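Local coordinates for protein 2'-5' RNA Ligase (Thermus thermophilus, PDB 1IUH) that is a LigT-like phosphoesterase of the 2H clan, a single chain in which helices pack against a curled antiparallel beta-sheet, at residues V13-A16 and L17-Q21; G46-P49 and E50-P54. All blocks are in the same frame, centred on the assembly; numbering follows the deposited sequence.

Contacts 1 and 2 follow one another along the chain within the same LigT-like region, on opposite sides of the chain's centre; their nearest atoms are about 22 Å apart, so neither touches the other. Contact 1 lies wholly inside helix 11-21 and is partly buried: main-chain bonds run between successive turns while Val-13 and Leu-17 face the sheet. Contact 2 is a surface contact where strand 39-47 hands over to helix 53-66, and there a tight turn is spanned by an arginine-glutamate salt bridge. The first relies on repeated backbone bonds and apolar packing, the second on one turn-closing bond, opposite charges and a proline.

Contact 1 of 2, residues V13-A16 and L17-Q21; sequences VRAA and LVEAQ
Val-13 and Leu-17 stand one turn apart in helix 11-21, and the N of Leu-17 donates to the O of Val-13 at 3.1 Å. The same i to i+4 pattern continues along the helix. Val-18 N reaches Arg-14 O at 2.7 Å, and Glu-19 N meets Ala-15 O at 3.0 Å, with the donor tilted 32° from the carbonyl plane. The bond from Ala-20 N to Ala-16 O is weak, 3.2 Å with an N-H...O angle of 133°.

On the inner side Val-13 and Leu-17 lie side by side and point the same way, CG1 of Val-13 meeting CD2 of Leu-17 at 3.9 Å. The valine places CG1 anti to its own nitrogen (chi1 179°), beside the carbonyl carbon and thus toward the next turn. Both are buried: they share Leu-74 of strand 70-80, and Leu-17 also touches Ile-131 and Leu-133. In Val-18 it is CG2, the methyl beside the backbone N, that comes within 3.0 Å of Arg-14 O, while the residue leans on Pro-35.

Ala-16 has only a methyl to fit against Leu-150 of strand 150-164, and Ala-15 leaves room for the glutamate chain, its CB 3.7 Å from Glu-19 OE2. Glu-19 sets CG beside its backbone N and runs extended from there, back along the preceding turn, leaving OE2 2.9 Å from Ala-15 O. Both are acceptors, so this approach is probably unfavourable.

Chemically, then, the segment divides its work: the main chain pairs turn with turn through its own N-H and C=O groups, which lets Val-13 and Leu-17 sit against the sheet, whereas the charged glutamate stays at the solvent-facing side.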
# COMPACT_ATOMS: atom_id res chain seq x y z
N VAL A 13 -3.00 -10.77 -10.01
CA VAL A 13 -2.81 -9.36 -9.87
C VAL A 13 -1.32 -9.01 -9.96
O VAL A 13 -0.91 -8.08 -10.69
CB VAL A 13 -3.44 -8.90 -8.56
CG1 VAL A 13 -3.24 -7.37 -8.35
CG2 VAL A 13 -4.93 -9.28 -8.58
N ARG A 14 -0.49 -9.78 -9.27
CA ARG A 14 0.93 -9.49 -9.37
C ARG A 14 1.39 -9.73 -10.79
O ARG A 14 2.19 -8.99 -11.33
CB ARG A 14 1.79 -10.34 -8.41
CG ARG A 14 1.69 -10.01 -6.93
CD ARG A 14 2.64 -10.90 -6.13
NE ARG A 14 2.61 -12.32 -6.55
CZ ARG A 14 1.88 -13.29 -5.98
NH1 ARG A 14 1.09 -13.05 -4.94
NH2 ARG A 14 1.96 -14.53 -6.46
N ALA A 15 0.86 -10.73 -11.44
CA ALA A 15 1.32 -10.94 -12.79
C ALA A 15 0.93 -9.83 -13.78
O ALA A 15 1.67 -9.49 -14.68
CB ALA A 15 0.81 -12.27 -13.28
N ALA A 16 -0.26 -9.26 -13.62
CA ALA A 16 -0.70 -8.22 -14.54
C ALA A 16 0.15 -6.99 -14.37
O ALA A 16 0.44 -6.28 -15.33
CB ALA A 16 -2.15 -7.86 -14.26
N LEU A 17 0.52 -6.75 -13.12
CA LEU A 17 1.34 -5.64 -12.70
C LEU A 17 2.81 -5.87 -13.10
O LEU A 17 3.56 -4.93 -13.42
CB LEU A 17 1.19 -5.52 -11.17
CG LEU A 17 0.37 -4.43 -10.45
CD1 LEU A 17 -0.70 -3.89 -11.34
CD2 LEU A 17 -0.18 -5.00 -9.11
N VAL A 18 3.25 -7.12 -13.04
CA VAL A 18 4.60 -7.43 -13.42
C VAL A 18 4.72 -7.30 -14.94
O VAL A 18 5.77 -7.00 -15.45
CB VAL A 18 4.94 -8.78 -13.02
CG1 VAL A 18 6.15 -9.23 -13.74
CG2 VAL A 18 5.21 -8.77 -11.55
N GLU A 19 3.64 -7.52 -15.66
CA GLU A 19 3.71 -7.37 -17.08
C GLU A 19 3.75 -5.86 -17.38
O GLU A 19 4.36 -5.41 -18.34
CB GLU A 19 2.54 -8.12 -17.72
CG GLU A 19 2.76 -9.70 -17.66
CD GLU A 19 1.47 -10.57 -17.77
OE1 GLU A 19 0.73 -10.49 -18.77
OE2 GLU A 19 1.19 -11.35 -16.85
N ALA A 20 3.14 -5.08 -16.51
CA ALA A 20 3.10 -3.64 -16.64
C ALA A 20 4.50 -3.12 -16.49
O ALA A 20 4.97 -2.34 -17.31
CB ALA A 20 2.26 -3.07 -15.56
N GLN A 21 5.16 -3.56 -15.42
CA GLN A 21 6.54 -3.13 -15.11
C GLN A 21 7.47 -3.28 -16.34
O GLN A 21 8.50 -2.60 -16.49
CB GLN A 21 7.13 -3.95 -13.94
CG GLN A 21 6.46 -3.62 -12.62
CD GLN A 21 6.99 -4.47 -11.49
OE1 GLN A 21 7.04 -5.70 -11.60
NE2 GLN A 21 7.39 -3.81 -10.40

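Contact 2 of 2, residues G46-P49 and E50-P54; sequences GERP and EEELP
Pro-49 and Glu-52 close the turn that leads from strand 39-47 toward helix 53-66. The backbone bond is short and nearly straight: Glu-52 N donates to Pro-49 O at 2.8 Å, with 170° at the hydrogen. This i to i+3 link is that of a 3-10 turn, and Leu-53 N repeats it to Glu-50 O.

The charged interaction joins Arg-48 to Glu-52. NH1 of Arg-48 lies 2.9 Å from Glu-52 OE1 in a salt bridge, with the carboxylate oxygen at the edge of the guanidinium and the two planes nearly coplanar, 24° apart. The arginine chain bends at chi2 (-84°) and again at chi3, which curls the guanidinium round to meet the acid across the turn. The exact place of OE1 is doubtful, since it is modelled too close to the arginine chain. OE1 is also hydrogen-bonded to Tyr-56 OH, one turn on, which holds the carboxylate from the helix side.

In van der Waals contact, CG of the Pro-49 ring lies 3.3 Å from Glu-52 OE2, beside the carboxylate. Pro-49 has no N-H that would need an acceptor, and its ring restricts phi just ahead of the turn.

Around the turn, Arg-48 pairs its backbone with Met-1 and rests on Leu-3 of strand 2-8. Both Arg-48 and Glu-52 touch Leu-113 of helix 96-113, so the salt bridge lies between the end of strand 39-47 and that helix.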
# COMPACT_ATOMS: atom_id res chain seq x y z
N GLY A 46 5.10 5.25 9.99
CA GLY A 46 6.38 5.85 10.25
C GLY A 46 7.10 5.06 11.32
O GLY A 46 6.88 3.86 11.43
N GLU A 47 7.96 5.72 12.10
CA GLU A 47 8.72 5.10 13.20
C GLU A 47 7.87 5.06 14.44
O GLU A 47 7.43 6.09 14.95
CB GLU A 47 9.95 5.91 13.53
CG GLU A 47 11.20 5.36 12.95
CD GLU A 47 11.44 3.90 13.35
OE1 GLU A 47 11.25 3.54 14.56
OE2 GLU A 47 11.84 3.15 12.42
N ARG A 48 7.62 3.85 14.91
CA ARG A 48 6.78 3.65 16.10
C ARG A 48 7.52 2.86 17.17
O ARG A 48 8.33 1.98 16.83
CB ARG A 48 5.51 2.95 15.68
CG ARG A 48 4.68 3.85 14.76
CD ARG A 48 3.87 4.76 15.64
NE ARG A 48 4.29 6.14 15.56
CZ ARG A 48 4.16 7.05 16.52
NH1 ARG A 48 3.61 6.77 17.69
NH2 ARG A 48 4.57 8.29 16.26
N PRO A 49 7.34 3.24 18.44
CA PRO A 49 8.00 2.50 19.53
C PRO A 49 7.38 1.11 19.72
O PRO A 49 6.17 0.94 19.66
CB PRO A 49 7.80 3.41 20.79
CG PRO A 49 6.65 4.30 20.43
CD PRO A 49 6.87 4.55 18.93
N GLU A 50 8.24 0.13 19.96
CA GLU A 50 7.86 -1.26 20.19
C GLU A 50 6.69 -1.38 21.17
O GLU A 50 5.88 -2.32 21.09
CB GLU A 50 9.07 -2.06 20.74
CG GLU A 50 10.13 -2.31 19.70
CD GLU A 50 11.43 -2.90 20.26
OE1 GLU A 50 12.15 -3.49 19.44
OE2 GLU A 50 11.72 -2.78 21.49
N GLU A 51 6.61 -0.46 22.11
CA GLU A 51 5.58 -0.54 23.08
C GLU A 51 4.19 -0.48 22.45
O GLU A 51 3.25 -0.95 23.04
CB GLU A 51 5.78 0.59 24.11
CG GLU A 51 4.72 0.63 25.22
CD GLU A 51 3.56 1.60 24.91
OE1 GLU A 51 3.86 2.65 24.26
OE2 GLU A 51 2.39 1.33 25.33
N GLU A 52 4.08 0.05 21.23
CA GLU A 52 2.78 0.18 20.58
C GLU A 52 2.33 -1.04 19.71
O GLU A 52 1.18 -1.08 19.25
CB GLU A 52 2.77 1.46 19.70
CG GLU A 52 2.69 2.79 20.42
CD GLU A 52 3.09 4.02 19.52
OE1 GLU A 52 3.00 3.98 18.24
OE2 GLU A 52 3.48 5.05 20.13
N LEU A 53 3.23 -1.98 19.46
CA LEU A 53 2.89 -3.17 18.66
C LEU A 53 1.54 -3.81 18.94
O LEU A 53 0.74 -4.03 18.03
CB LEU A 53 3.93 -4.26 18.85
CG LEU A 53 4.96 -4.45 17.77
CD1 LEU A 53 4.93 -3.24 16.86
CD2 LEU A 53 6.35 -4.65 18.39
N PRO A 54 1.30 -4.16 20.19
CA PRO A 54 0.05 -4.79 20.60
C PRO A 54 -1.18 -4.01 20.14
O PRO A 54 -2.20 -4.60 19.76
CB PRO A 54 0.15 -4.81 22.14
CG PRO A 54 1.60 -4.83 22.37
CD PRO A 54 2.15 -3.87 21.36